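Alpha-galactosidase (Umbelopsis vinacea, PDB 3A5V) hydrolyses terminal alpha-galactosyl residues as a tetrameric glycoside hydrolase of family 27, built from a beta/alpha barrel and a C-terminal beta domain. Local coordinates at residues Cys21-Glu25 with Gln26-Asp30; Lys77-Val80 with Asp81-Asn85; Asn175-Ser178 with Thr179-Asn182; Ile305-Gly309 with Asp310-Phe314; Met337-Trp341 with Asp342-Val346. One frame throughout, in Å; residues are numbered along the deposited sequence. Where two conformers were deposited one is given.

Interaction 1: Cys21-Glu25 with Gln26-Asp30; sequences CNVDE and QLILD
The N-terminal cap of helix 25-38 is made by Asp24, whose carboxylate turns back onto the first helical turn. Its OD1 accepts from Leu27 N at 2.9 Å, and the bond is nearly straight at 172°. The turn-back follows from chi1 of 69°, which sets CG between the backbone N and the carbonyl carbon. The backbone O of Asp24 takes Ile28 N at 3.1 Å, and Glu25 O takes Leu29 N at 3.0 Å. This helix belongs to the beta/alpha barrel and packs against helix 76-85 through Ile28 and Leu29. Leu27 lies obliquely across the Asp24 carboxylate, with its CG 3.5 Å from OD1. With an alanine here, Leu27 N would probably be left without its capping acceptor and the first turn would be likely to fray. On the buried side, Val23 CG2 meets Ile28 CD1 at 3.6 Å. Further along, Gln26 NE2 reaches Asp30 OD1 at 2.9 Å, from above the carboxylate plane. Glu25 points its carboxylate to Arg74, with which it forms a salt bridge.

Interaction 2: Lys77-Val80 with Asp81-Asn85; sequences KPLV and DDIHN
Four successive i to i+4 backbone bonds, from Asp81 N to Lys77 O through His84 N to Val80 O, make this a regular alpha-helical run. The last is 2.8 Å between His84 N and Val80 O, at 174°. One turn apart, the Val80 and His84 side chains lie side by side and point the same way. Val80 CG1 sits over one face of the imidazole, 3.7 Å from its centroid and towards the rim at CE1 (3.3 Å), a CH-pi contact. The run is part of helix 76-85, the helix of the beta-alpha-beta unit between strands 47-49 and 89-95. His84 NE2 bonds to Asp124, which helps fix the ring's rotation. On another side, Leu79 CG meets Ile83 CD1 at 4.1 Å. One water donates to both Pro78 O and Asp82 OD1, at 2.9 Å each. Asp82 OD2 is held in a salt bridge by Arg74. A second water donates to Asp81 OD1 at 2.7 Å and accepts a weak bond from Lys77 NZ; that amine bonds to Lys120 O.

Interaction 3: Asn175-Ser178 with Thr179-Asn182; sequences NFAS and TISN
Phe176 and Ala177 present their carbonyls to the turn that follows helix 173-176. Phe176 O receives a water at 2.7 Å, and the same water accepts from Thr179 N at 2.9 Å. It thus bridges the end of the helix to the loop. Ala177 O is the main acceptor of the contact. Ile180 N reaches it at 3.2 Å, closing a type I beta turn from Ala177 to Ile180, and Ser181 OG reaches it at 2.9 Å. The two donors come from opposite faces of the carbonyl plane. Ser181 N adds a weak bond to the same oxygen. The hydroxyl of Ser181 is placed for this by chi1 of 67°, which puts OG between its own backbone N and carbonyl carbon. OG also lies 3.5 Å from Ala177 CB. Ile180 CG1 passes 3.5 Å from Ala177 O. Ser178 then carries the chain round to Thr179 and packs on Tyr132 of the second subunit. Thr179 OG1 bonds to Gln134 of that subunit, so the turn is part of a subunit interface. Inside the barrel domain the turn leads into strand 183-185. Ala177 and Ser181 face Leu165 of strand 162-165, while Phe176 and Ile180 rest on Tyr144 of helix 140-156.

Interaction 4: Ile305-Gly309 with Asp310-Phe314; sequences IWVKG and DQQLF
Trp306 lies obliquely across Leu313, its indole held between two aliphatic groups. Leu313 CB sits over the centre of one face, 3.6 Å from the centroid of the six-membered ring, in a CH-pi contact. Lys308 CE lies over the opposite face. Gln311 O meets the indole edge in plane, 3.7 Å from CZ3. Chi1 of 50°, with CG between the backbone N and the carbonyl carbon, lays the ring over Leu313. Leu313 CD2 touches Trp306 NE1 at 3.4 Å and also packs beside Ile305 CB. Strands 303-308 and 311-318 form an antiparallel hairpin of the C-terminal sheet, closed by a type II' turn, Lys308-Gln311. Lys308 N gives to Gln311 O at 2.7 Å, and Gln311 N to Lys308 O at 2.9 Å. The positive phi of Gly309 (59°) suits its second position, where glycine is common. On the other face, Val307 lies alongside Gln312, whose OE1 bonds to Arg304. Aliphatic groups on both faces probably limit indole rotation, and NE1 makes a weak hydrogen bond to Asp343 OD2.

Interaction 5: Met337-Trp341 with Asp342-Val346; sequences MTATW and DDIWV
Trp341 and Trp345 pair edge-to-face: the edge of Trp345 points at one face of Trp341. The planes meet at 81°, and Trp345 CZ3 is 4.1 Å from Trp341 CG. Trp341 O lies at the edge of the Trp345 ring, 3.4 Å from CE3. Ile344 CG2 lies over one face of the Trp345 ring, toward its rim. Ile344 CD1 reaches Trp341 CE3 at 3.8 Å, and meets Ala339 CB. Here strand 335-340 runs into helix 341-344 of the C-terminal beta domain, with Thr340 as N-cap. Its OG1 accepts from Asp343 N at 3.1 Å; chi1 of 72° turns the hydroxyl towards that amide. Thr340 O takes Ile344 N at 3.0 Å, and Trp341 O takes Trp345 N. A valine in place of Thr340 would remove the hydroxyl and probably leave Asp343 N with just its weak bond to Thr340 O. Trp341 NE1 bonds to Arg356 O, so its indole is probably held by polar and apolar contact alike; Thr340 gives the helix start both OG1 and O.

Overall arrangement
Interactions 1 and 2 touch in the barrel domain, their centres 13 Å apart. Leu29 CD1 meets Asp82 CB at 3.6 Å, and Ile28 packs on Leu79 and Ile83. Arg74 is a partner shared by both. Interactions 4 and 5 form a second pair in the C-terminal beta domain, 11 Å between centres. There Ile305 CG2 packs 3.3 Å from Asp343 O, and Gln311 OE1 lies 3.5 Å from Met337 CG. The pairs lie on opposite sides of the chain's centre, interaction 1 about 48 Å from interaction 5. Interaction 3 touches neither, its centre about 29 Å from interaction 2 and 30 Å from interaction 4. Its Thr179 side chain is about 8 Å from a bound N-acetylglucosamine.

Interaction 1: Cys21-Glu25 with Gln26-Asp30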
loop_
_atom_site.group_PDB
_atom_site.type_symbol
_atom_site.label_atom_id
_atom_site.label_comp_id
_atom_site.label_asym_id
_atom_site.label_seq_id
_atom_site.Cartn_x
_atom_site.Cartn_y
_atom_site.Cartn_z
ATOM N N CYS A 21 12.289 19.922 27.386
ATOM C CA CYS A 21 12.348 19.234 28.655
ATOM C C CYS A 21 12.769 20.113 29.837
ATOM O O CYS A 21 12.737 19.660 30.974
ATOM C CB CYS A 21 13.270 18.029 28.528
ATOM S SG CYS A 21 12.650 16.301 28.558
ATOM N N ASN A 22 13.151 21.367 29.595
ATOM C CA ASN A 22 13.376 22.303 30.704
ATOM C C ASN A 22 12.085 22.970 31.200
ATOM O O ASN A 22 12.122 23.877 32.028
ATOM C CB ASN A 22 14.429 23.350 30.327
ATOM C CG ASN A 22 15.752 22.710 29.913
ATOM O OD1 ASN A 22 16.178 21.711 30.498
ATOM N ND2 ASN A 22 16.383 23.256 28.878
ATOM N N VAL A 23 10.941 22.509 30.706
ATOM C CA VAL A 23 9.654 23.082 31.125
ATOM C C VAL A 23 9.472 22.973 32.661
ATOM O O VAL A 23 9.853 21.975 33.277
ATOM C CB VAL A 23 8.468 22.440 30.353
ATOM C CG1 VAL A 23 8.256 20.974 30.764
ATOM C CG2 VAL A 23 7.189 23.266 30.520
ATOM N N ASP A 24 8.919 24.014 33.277
ATOM C CA ASP A 24 8.596 23.961 34.705
ATOM C C ASP A 24 7.468 24.943 35.015
ATOM O O ASP A 24 7.071 25.730 34.150
ATOM C CB ASP A 24 9.857 24.202 35.585
ATOM C CG ASP A 24 10.397 25.645 35.512
ATOM O OD1 ASP A 24 9.613 26.612 35.352
ATOM O OD2 ASP A 24 11.638 25.816 35.635
ATOM N N GLU A 25 6.983 24.906 36.254
ATOM C CA GLU A 25 5.868 25.740 36.695
ATOM C C GLU A 25 6.073 27.230 36.404
ATOM O O GLU A 25 5.163 27.887 35.890
ATOM C CB GLU A 25 5.634 25.521 38.196
ATOM C CG GLU A 25 4.683 26.505 38.813
ATOM C CD GLU A 25 4.499 26.238 40.273
ATOM O OE1 GLU A 25 5.450 26.455 41.060
ATOM O OE2 GLU A 25 3.394 25.808 40.615
ATOM N N GLN A 26 7.261 27.761 36.718
ATOM C CA GLN A 26 7.495 29.206 36.592
ATOM C C GLN A 26 7.541 29.698 35.151
ATOM O O GLN A 26 7.022 30.773 34.848
ATOM C CB GLN A 26 8.759 29.668 37.340
ATOM C CG GLN A 26 8.784 31.207 37.603
ATOM C CD GLN A 26 7.482 31.730 38.245
ATOM O OE1 GLN A 26 7.113 31.321 39.354
ATOM N NE2 GLN A 26 6.773 32.622 37.532
ATOM N N LEU A 27 8.158 28.906 34.275
ATOM C CA LEU A 27 8.212 29.234 32.854
ATOM C C LEU A 27 6.818 29.226 32.233
ATOM O O LEU A 27 6.481 30.100 31.420
ATOM C CB LEU A 27 9.155 28.279 32.110
ATOM C CG LEU A 27 10.629 28.335 32.536
ATOM C CD1 LEU A 27 11.374 27.101 32.022
ATOM C CD2 LEU A 27 11.313 29.628 32.082
ATOM N N ILE A 28 6.008 28.246 32.610
ATOM C CA ILE A 28 4.633 28.173 32.108
ATOM C C ILE A 28 3.830 29.399 32.577
ATOM O O ILE A 28 3.114 30.030 31.798
ATOM C CB ILE A 28 3.940 26.864 32.530
ATOM C CG1 ILE A 28 4.588 25.669 31.800
ATOM C CG2 ILE A 28 2.386 26.911 32.221
ATOM C CD1 ILE A 28 4.360 24.330 32.474
ATOM N N LEU A 29 3.965 29.729 33.859
ATOM C CA LEU A 29 3.226 30.859 34.432
ATOM C C LEU A 29 3.662 32.183 33.799
ATOM O O LEU A 29 2.823 33.019 33.490
ATOM C CB LEU A 29 3.380 30.881 35.964
ATOM C CG LEU A 29 2.306 31.558 36.823
ATOM C CD1 LEU A 29 0.873 31.284 36.363
ATOM C CD2 LEU A 29 2.517 31.127 38.268
ATOM N N ASP A 30 4.962 32.362 33.563
ATOM C CA ASP A 30 5.448 33.560 32.874
ATOM C C ASP A 30 4.959 33.660 31.424
ATOM O O ASP A 30 4.654 34.749 30.940
ATOM C CB ASP A 30 6.971 33.629 32.886
ATOM C CG ASP A 30 7.536 33.963 34.253
ATOM O OD1 ASP A 30 6.756 34.349 35.149
ATOM O OD2 ASP A 30 8.777 33.831 34.428
#

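Interaction 2: Lys77-Val80 with Asp81-Asn85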
loop_
_atom_site.group_PDB
_atom_site.type_symbol
_atom_site.label_atom_id
_atom_site.label_comp_id
_atom_site.label_asym_id
_atom_site.label_seq_id
_atom_site.Cartn_x
_atom_site.Cartn_y
_atom_site.Cartn_z
ATOM N N LYS A 77 -2.397 20.918 39.603
ATOM C CA LYS A 77 -3.681 21.600 39.843
ATOM C C LYS A 77 -3.551 23.101 40.193
ATOM O O LYS A 77 -4.264 23.924 39.609
ATOM C CB LYS A 77 -4.583 20.861 40.854
ATOM C CG LYS A 77 -5.983 21.452 40.898
ATOM C CD LYS A 77 -6.798 20.927 42.050
ATOM C CE LYS A 77 -8.153 21.632 42.120
ATOM N NZ LYS A 77 -9.088 21.149 41.047
ATOM N N PRO A 78 -2.666 23.462 41.146
ATOM C CA PRO A 78 -2.553 24.888 41.480
ATOM C C PRO A 78 -2.035 25.758 40.332
ATOM O O PRO A 78 -2.391 26.930 40.251
ATOM C CB PRO A 78 -1.554 24.894 42.650
ATOM C CG PRO A 78 -1.702 23.527 43.273
ATOM C CD PRO A 78 -1.816 22.646 42.031
ATOM N N LEU A 79 -1.180 25.196 39.473
ATOM C CA LEU A 79 -0.768 25.875 38.247
ATOM C C LEU A 79 -1.958 26.089 37.290
ATOM O O LEU A 79 -2.110 27.167 36.711
ATOM C CB LEU A 79 0.385 25.107 37.543
ATOM C CG LEU A 79 0.832 25.641 36.175
ATOM C CD1 LEU A 79 1.272 27.132 36.240
ATOM C CD2 LEU A 79 1.964 24.765 35.594
ATOM N N VAL A 80 -2.783 25.060 37.115
ATOM C CA VAL A 80 -3.987 25.185 36.273
ATOM C C VAL A 80 -4.929 26.266 36.841
ATOM O O VAL A 80 -5.504 27.057 36.090
ATOM C CB VAL A 80 -4.716 23.839 36.109
ATOM C CG1 VAL A 80 -6.086 24.025 35.493
ATOM C CG2 VAL A 80 -3.857 22.865 35.276
ATOM N N ASP A 81 -5.061 26.316 38.168
ATOM C CA ASP A 81 -5.856 27.380 38.819
ATOM C C ASP A 81 -5.341 28.780 38.476
ATOM O O ASP A 81 -6.135 29.692 38.215
ATOM C CB ASP A 81 -5.861 27.203 40.350
ATOM C CG ASP A 81 -6.674 25.996 40.818
ATOM O OD1 ASP A 81 -7.560 25.470 40.093
ATOM O OD2 ASP A 81 -6.424 25.585 41.960
ATOM N N ASP A 82 -4.019 28.951 38.478
ATOM C CA ASP A 82 -3.380 30.224 38.092
ATOM C C ASP A 82 -3.640 30.588 36.625
ATOM O O ASP A 82 -3.886 31.752 36.296
ATOM C CB ASP A 82 -1.863 30.168 38.333
ATOM C CG ASP A 82 -1.496 30.209 39.815
ATOM O OD1 ASP A 82 -2.328 30.661 40.621
ATOM O OD2 ASP A 82 -0.380 29.775 40.171
ATOM N N ILE A 83 -3.568 29.586 35.750
ATOM C CA ILE A 83 -3.923 29.742 34.331
ATOM C C ILE A 83 -5.402 30.131 34.151
ATOM O O ILE A 83 -5.732 31.082 33.426
ATOM C CB ILE A 83 -3.554 28.438 33.532
ATOM C CG1 ILE A 83 -2.026 28.261 33.502
ATOM C CG2 ILE A 83 -4.145 28.477 32.111
ATOM C CD1 ILE A 83 -1.539 26.849 33.038
ATOM N N HIS A 84 -6.292 29.394 34.816
ATOM C CA HIS A 84 -7.713 29.744 34.821
ATOM C C HIS A 84 -7.969 31.189 35.285
ATOM O O HIS A 84 -8.779 31.895 34.674
ATOM C CB HIS A 84 -8.523 28.740 35.639
ATOM C CG HIS A 84 -8.662 27.392 34.983
ATOM N ND1 HIS A 84 -9.075 26.271 35.668
ATOM C CD2 HIS A 84 -8.434 26.992 33.706
ATOM C CE1 HIS A 84 -9.122 25.240 34.834
ATOM N NE2 HIS A 84 -8.737 25.651 33.638
ATOM N N ASN A 85 -7.261 31.623 36.327
ATOM C CA ASN A 85 -7.357 33.007 36.842
ATOM C C ASN A 85 -6.976 34.077 35.829
ATOM O O ASN A 85 -7.436 35.210 35.909
ATOM C CB ASN A 85 -6.503 33.173 38.104
ATOM C CG ASN A 85 -7.173 32.590 39.333
ATOM O OD1 ASN A 85 -8.368 32.292 39.313
ATOM N ND2 ASN A 85 -6.402 32.416 40.413
HETATM O O HOH W 1 -7.990 23.298 38.576
HETATM O O HOH W 2 -2.785 28.547 42.595
#

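Interaction 3: Asn175-Ser178 with Thr179-Asn182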
loop_
_atom_site.group_PDB
_atom_site.type_symbol
_atom_site.label_atom_id
_atom_site.label_comp_id
_atom_site.label_asym_id
_atom_site.label_seq_id
_atom_site.Cartn_x
_atom_site.Cartn_y
_atom_site.Cartn_z
ATOM N N ASN A 175 -10.836 10.265 8.366
ATOM C CA ASN A 175 -11.947 9.310 8.241
ATOM C C ASN A 175 -12.386 8.759 9.608
ATOM O O ASN A 175 -13.567 8.810 9.948
ATOM C CB ASN A 175 -11.580 8.125 7.316
ATOM C CG ASN A 175 -11.118 8.568 5.928
ATOM O OD1 ASN A 175 -11.742 9.420 5.273
ATOM N ND2 ASN A 175 -10.016 7.970 5.463
ATOM N N PHE A 176 -11.441 8.212 10.382
ATOM C CA PHE A 176 -11.806 7.435 11.571
ATOM C C PHE A 176 -12.055 8.237 12.844
ATOM O O PHE A 176 -12.784 7.784 13.733
ATOM C CB PHE A 176 -10.856 6.233 11.825
ATOM C CG PHE A 176 -9.496 6.603 12.433
ATOM C CD1 PHE A 176 -9.386 7.000 13.779
ATOM C CD2 PHE A 176 -8.321 6.487 11.668
ATOM C CE1 PHE A 176 -8.128 7.311 14.345
ATOM C CE2 PHE A 176 -7.044 6.821 12.226
ATOM C CZ PHE A 176 -6.963 7.237 13.573
ATOM N N ALA A 177 -11.448 9.417 12.932
ATOM C CA ALA A 177 -11.391 10.153 14.211
ATOM C C ALA A 177 -12.409 11.290 14.293
ATOM O O ALA A 177 -12.507 11.967 15.309
ATOM C CB ALA A 177 -9.975 10.705 14.435
ATOM N N SER A 178 -13.175 11.486 13.226
ATOM C CA SER A 178 -13.934 12.729 13.068
ATOM C C SER A 178 -15.097 12.886 14.046
ATOM O O SER A 178 -15.497 14.008 14.343
ATOM C CB SER A 178 -14.427 12.888 11.626
ATOM O OG SER A 178 -15.088 11.716 11.213
ATOM N N THR A 179 -15.657 11.783 14.532
ATOM C CA THR A 179 -16.755 11.896 15.496
ATOM C C THR A 179 -16.277 11.643 16.930
ATOM O O THR A 179 -17.041 11.811 17.870
ATOM C CB THR A 179 -17.951 10.947 15.173
ATOM O OG1 THR A 179 -17.565 9.590 15.406
ATOM C CG2 THR A 179 -18.416 11.109 13.713
ATOM N N ILE A 180 -15.029 11.222 17.104
ATOM C CA ILE A 180 -14.535 10.887 18.454
ATOM C C ILE A 180 -13.450 11.854 18.997
ATOM O O ILE A 180 -12.998 11.693 20.125
ATOM C CB ILE A 180 -14.006 9.416 18.516
ATOM C CG1 ILE A 180 -12.802 9.261 17.578
ATOM C CG2 ILE A 180 -15.163 8.382 18.223
ATOM C CD1 ILE A 180 -11.828 8.114 17.931
ATOM N N SER A 181 -13.021 12.821 18.189
ATOM C CA SER A 181 -11.998 13.801 18.599
ATOM C C SER A 181 -12.280 15.165 17.960
ATOM O O SER A 181 -13.128 15.275 17.052
ATOM C CB SER A 181 -10.578 13.315 18.245
ATOM O OG SER A 181 -10.383 13.260 16.833
ATOM N N ASN A 182 -11.595 16.199 18.447
ATOM C CA ASN A 182 -11.794 17.564 17.934
ATOM C C ASN A 182 -10.843 18.011 16.821
ATOM O O ASN A 182 -11.152 18.943 16.075
ATOM C CB ASN A 182 -11.775 18.578 19.097
ATOM C CG ASN A 182 -12.950 18.380 20.052
ATOM O OD1 ASN A 182 -12.764 18.043 21.218
ATOM N ND2 ASN A 182 -14.179 18.546 19.535
HETATM O O HOH W 3 -15.155 8.908 14.121
#

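Interaction 4: Ile305-Gly309 with Asp310-Phe314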
loop_
_atom_site.group_PDB
_atom_site.type_symbol
_atom_site.label_atom_id
_atom_site.label_comp_id
_atom_site.label_asym_id
_atom_site.label_seq_id
_atom_site.Cartn_x
_atom_site.Cartn_y
_atom_site.Cartn_z
ATOM N N ILE A 305 -7.320 25.304 -5.980
ATOM C CA ILE A 305 -8.007 25.323 -7.273
ATOM C C ILE A 305 -7.084 24.849 -8.403
ATOM O O ILE A 305 -7.507 24.075 -9.261
ATOM C CB ILE A 305 -8.544 26.750 -7.592
ATOM C CG1 ILE A 305 -9.489 27.209 -6.476
ATOM C CG2 ILE A 305 -9.258 26.801 -8.977
ATOM C CD1 ILE A 305 -10.599 26.174 -6.125
ATOM N N TRP A 306 -5.834 25.297 -8.381
ATOM C CA TRP A 306 -4.834 24.800 -9.326
ATOM C C TRP A 306 -3.412 24.904 -8.818
ATOM O O TRP A 306 -3.121 25.626 -7.845
ATOM C CB TRP A 306 -4.942 25.462 -10.721
ATOM C CG TRP A 306 -5.016 26.992 -10.815
ATOM C CD1 TRP A 306 -6.093 27.710 -11.250
ATOM C CD2 TRP A 306 -3.964 27.961 -10.571
ATOM N NE1 TRP A 306 -5.794 29.053 -11.283
ATOM C CE2 TRP A 306 -4.505 29.237 -10.847
ATOM C CE3 TRP A 306 -2.634 27.875 -10.119
ATOM C CZ2 TRP A 306 -3.758 30.424 -10.710
ATOM C CZ3 TRP A 306 -1.889 29.053 -9.975
ATOM C CH2 TRP A 306 -2.461 30.316 -10.267
ATOM N N VAL A 307 -2.543 24.140 -9.476
ATOM C CA VAL A 307 -1.092 24.275 -9.360
ATOM C C VAL A 307 -0.570 24.535 -10.780
ATOM O O VAL A 307 -0.897 23.783 -11.707
ATOM C CB VAL A 307 -0.412 22.984 -8.805
ATOM C CG1 VAL A 307 1.134 23.145 -8.767
ATOM C CG2 VAL A 307 -0.895 22.671 -7.416
ATOM N N LYS A 308 0.212 25.596 -10.954
ATOM C CA LYS A 308 0.801 25.918 -12.259
ATOM C C LYS A 308 2.282 26.174 -12.026
ATOM O O LYS A 308 2.664 27.237 -11.546
ATOM C CB LYS A 308 0.138 27.148 -12.893
ATOM C CG LYS A 308 -1.336 26.953 -13.283
ATOM C CD LYS A 308 -1.974 28.284 -13.737
ATOM C CE LYS A 308 -3.456 28.102 -14.132
ATOM N NZ LYS A 308 -4.021 29.413 -14.617
ATOM N N GLY A 309 3.102 25.169 -12.327
ATOM C CA GLY A 309 4.533 25.201 -11.966
ATOM C C GLY A 309 4.632 25.346 -10.462
ATOM O O GLY A 309 4.038 24.552 -9.728
ATOM N N ASP A 310 5.322 26.394 -10.010
ATOM C CA ASP A 310 5.492 26.676 -8.583
ATOM C C ASP A 310 4.388 27.579 -7.997
ATOM O O ASP A 310 4.458 27.988 -6.830
ATOM C CB ASP A 310 6.822 27.414 -8.384
ATOM C CG ASP A 310 8.022 26.496 -8.441
ATOM O OD1 ASP A 310 7.897 25.318 -8.039
ATOM O OD2 ASP A 310 9.096 26.967 -8.878
ATOM N N GLN A 311 3.388 27.903 -8.806
ATOM C CA GLN A 311 2.281 28.754 -8.345
ATOM C C GLN A 311 1.053 27.938 -7.969
ATOM O O GLN A 311 0.766 26.900 -8.600
ATOM C CB GLN A 311 1.922 29.761 -9.428
ATOM C CG GLN A 311 3.069 30.727 -9.727
ATOM C CD GLN A 311 2.681 31.782 -10.734
ATOM O OE1 GLN A 311 1.502 31.933 -11.067
ATOM N NE2 GLN A 311 3.670 32.518 -11.234
ATOM N N GLN A 312 0.339 28.394 -6.931
ATOM C CA GLN A 312 -0.891 27.735 -6.462
ATOM C C GLN A 312 -1.973 28.777 -6.181
ATOM O O GLN A 312 -1.663 29.891 -5.744
ATOM C CB GLN A 312 -0.624 26.897 -5.203
ATOM C CG GLN A 312 0.595 25.958 -5.365
ATOM C CD GLN A 312 0.794 25.007 -4.198
ATOM O OE1 GLN A 312 -0.076 24.851 -3.332
ATOM N NE2 GLN A 312 1.945 24.347 -4.186
ATOM N N LEU A 313 -3.223 28.411 -6.461
ATOM C CA LEU A 313 -4.387 29.256 -6.152
ATOM C C LEU A 313 -5.283 28.525 -5.145
ATOM O O LEU A 313 -5.610 27.349 -5.353
ATOM C CB LEU A 313 -5.210 29.542 -7.425
ATOM C CG LEU A 313 -6.554 30.277 -7.232
ATOM C CD1 LEU A 313 -6.308 31.686 -6.700
ATOM C CD2 LEU A 313 -7.391 30.314 -8.520
ATOM N N PHE A 314 -5.674 29.222 -4.077
ATOM C CA PHE A 314 -6.657 28.706 -3.123
ATOM C C PHE A 314 -7.889 29.611 -3.113
ATOM O O PHE A 314 -7.778 30.842 -3.281
ATOM C CB PHE A 314 -6.084 28.650 -1.697
ATOM C CG PHE A 314 -4.957 27.653 -1.519
ATOM C CD1 PHE A 314 -3.662 27.942 -1.971
ATOM C CD2 PHE A 314 -5.188 26.441 -0.864
ATOM C CE1 PHE A 314 -2.612 27.015 -1.790
ATOM C CE2 PHE A 314 -4.158 25.516 -0.675
ATOM C CZ PHE A 314 -2.862 25.807 -1.141
HETATM O O HOH W 4 3.799 24.606 -6.366
#

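Interaction 5: Met337-Trp341 with Asp342-Val346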
loop_
_atom_site.group_PDB
_atom_site.type_symbol
_atom_site.label_atom_id
_atom_site.label_comp_id
_atom_site.label_asym_id
_atom_site.label_seq_id
_atom_site.Cartn_x
_atom_site.Cartn_y
_atom_site.Cartn_z
ATOM N N MET A 337 0.901 37.132 -10.295
ATOM C CA MET A 337 -0.023 35.999 -10.404
ATOM C C MET A 337 -1.450 36.471 -10.685
ATOM O O MET A 337 -1.853 37.525 -10.194
ATOM C CB MET A 337 -0.006 35.150 -9.114
ATOM C CG MET A 337 1.363 34.525 -8.784
ATOM S SD MET A 337 1.280 33.428 -7.331
ATOM C CE MET A 337 -0.120 32.343 -7.759
ATOM N N THR A 338 -2.204 35.669 -11.443
ATOM C CA THR A 338 -3.579 36.005 -11.865
ATOM C C THR A 338 -4.591 34.957 -11.423
ATOM O O THR A 338 -4.390 33.751 -11.660
ATOM C CB THR A 338 -3.648 36.143 -13.416
ATOM O OG1 THR A 338 -2.770 37.188 -13.817
ATOM C CG2 THR A 338 -5.073 36.459 -13.898
ATOM N N ALA A 339 -5.667 35.411 -10.776
ATOM C CA ALA A 339 -6.816 34.562 -10.452
ATOM C C ALA A 339 -8.000 35.062 -11.272
ATOM O O ALA A 339 -8.270 36.264 -11.284
ATOM C CB ALA A 339 -7.146 34.644 -8.967
ATOM N N THR A 340 -8.678 34.151 -11.960
ATOM C CA THR A 340 -9.862 34.508 -12.737
ATOM C C THR A 340 -11.111 34.179 -11.902
ATOM O O THR A 340 -11.053 33.354 -10.993
ATOM C CB THR A 340 -9.933 33.735 -14.062
ATOM O OG1 THR A 340 -10.264 32.368 -13.801
ATOM C CG2 THR A 340 -8.574 33.786 -14.808
ATOM N N TRP A 341 -12.222 34.834 -12.216
ATOM C CA TRP A 341 -13.488 34.590 -11.533
ATOM C C TRP A 341 -13.932 33.144 -11.779
ATOM O O TRP A 341 -14.475 32.497 -10.868
ATOM C CB TRP A 341 -14.559 35.576 -12.046
ATOM C CG TRP A 341 -14.562 37.017 -11.447
ATOM C CD1 TRP A 341 -15.647 37.864 -11.396
ATOM C CD2 TRP A 341 -13.461 37.751 -10.854
ATOM N NE1 TRP A 341 -15.290 39.067 -10.823
ATOM C CE2 TRP A 341 -13.962 39.020 -10.473
ATOM C CE3 TRP A 341 -12.101 37.457 -10.605
ATOM C CZ2 TRP A 341 -13.155 39.993 -9.852
ATOM C CZ3 TRP A 341 -11.305 38.409 -9.984
ATOM C CH2 TRP A 341 -11.829 39.675 -9.621
ATOM N N ASP A 342 -13.708 32.629 -13.000
ATOM C CA ASP A 342 -14.117 31.255 -13.293
ATOM C C ASP A 342 -13.329 30.236 -12.449
ATOM O O ASP A 342 -13.854 29.171 -12.125
ATOM C CB ASP A 342 -14.023 30.914 -14.789
ATOM C CG ASP A 342 -15.126 31.585 -15.610
ATOM O OD1 ASP A 342 -16.118 32.101 -15.023
ATOM O OD2 ASP A 342 -14.991 31.594 -16.843
ATOM N N ASP A 343 -12.076 30.547 -12.133
ATOM C CA ASP A 343 -11.296 29.659 -11.261
ATOM C C ASP A 343 -11.697 29.807 -9.793
ATOM O O ASP A 343 -11.871 28.801 -9.107
ATOM C CB ASP A 343 -9.810 29.909 -11.424
ATOM C CG ASP A 343 -9.254 29.260 -12.697
ATOM O OD1 ASP A 343 -9.844 28.267 -13.200
ATOM O OD2 ASP A 343 -8.233 29.750 -13.176
ATOM N N ILE A 344 -11.841 31.047 -9.327
ATOM C CA ILE A 344 -12.227 31.313 -7.930
ATOM C C ILE A 344 -13.526 30.581 -7.549
ATOM O O ILE A 344 -13.624 30.010 -6.445
ATOM C CB ILE A 344 -12.308 32.839 -7.632
ATOM C CG1 ILE A 344 -10.898 33.458 -7.728
ATOM C CG2 ILE A 344 -12.922 33.115 -6.222
ATOM C CD1 ILE A 344 -10.883 35.005 -7.905
ATOM N N TRP A 345 -14.505 30.600 -8.466
ATOM C CA TRP A 345 -15.783 29.899 -8.271
ATOM C C TRP A 345 -15.947 28.677 -9.211
ATOM O O TRP A 345 -17.058 28.381 -9.686
ATOM C CB TRP A 345 -16.971 30.887 -8.401
ATOM C CG TRP A 345 -16.994 31.860 -7.239
ATOM C CD1 TRP A 345 -17.463 31.614 -5.984
ATOM C CD2 TRP A 345 -16.497 33.200 -7.225
ATOM N NE1 TRP A 345 -17.305 32.720 -5.188
ATOM C CE2 TRP A 345 -16.715 33.712 -5.920
ATOM C CE3 TRP A 345 -15.892 34.025 -8.187
ATOM C CZ2 TRP A 345 -16.344 35.004 -5.546
ATOM C CZ3 TRP A 345 -15.518 35.315 -7.820
ATOM C CH2 TRP A 345 -15.758 35.797 -6.506
ATOM N N VAL A 346 -14.845 27.957 -9.452
ATOM C CA VAL A 346 -14.873 26.791 -10.353
ATOM C C VAL A 346 -15.995 25.777 -10.044
ATOM O O VAL A 346 -16.634 25.282 -10.970
ATOM C CB VAL A 346 -13.475 26.064 -10.469
ATOM C CG1 VAL A 346 -12.967 25.539 -9.101
ATOM C CG2 VAL A 346 -13.502 24.941 -11.541
#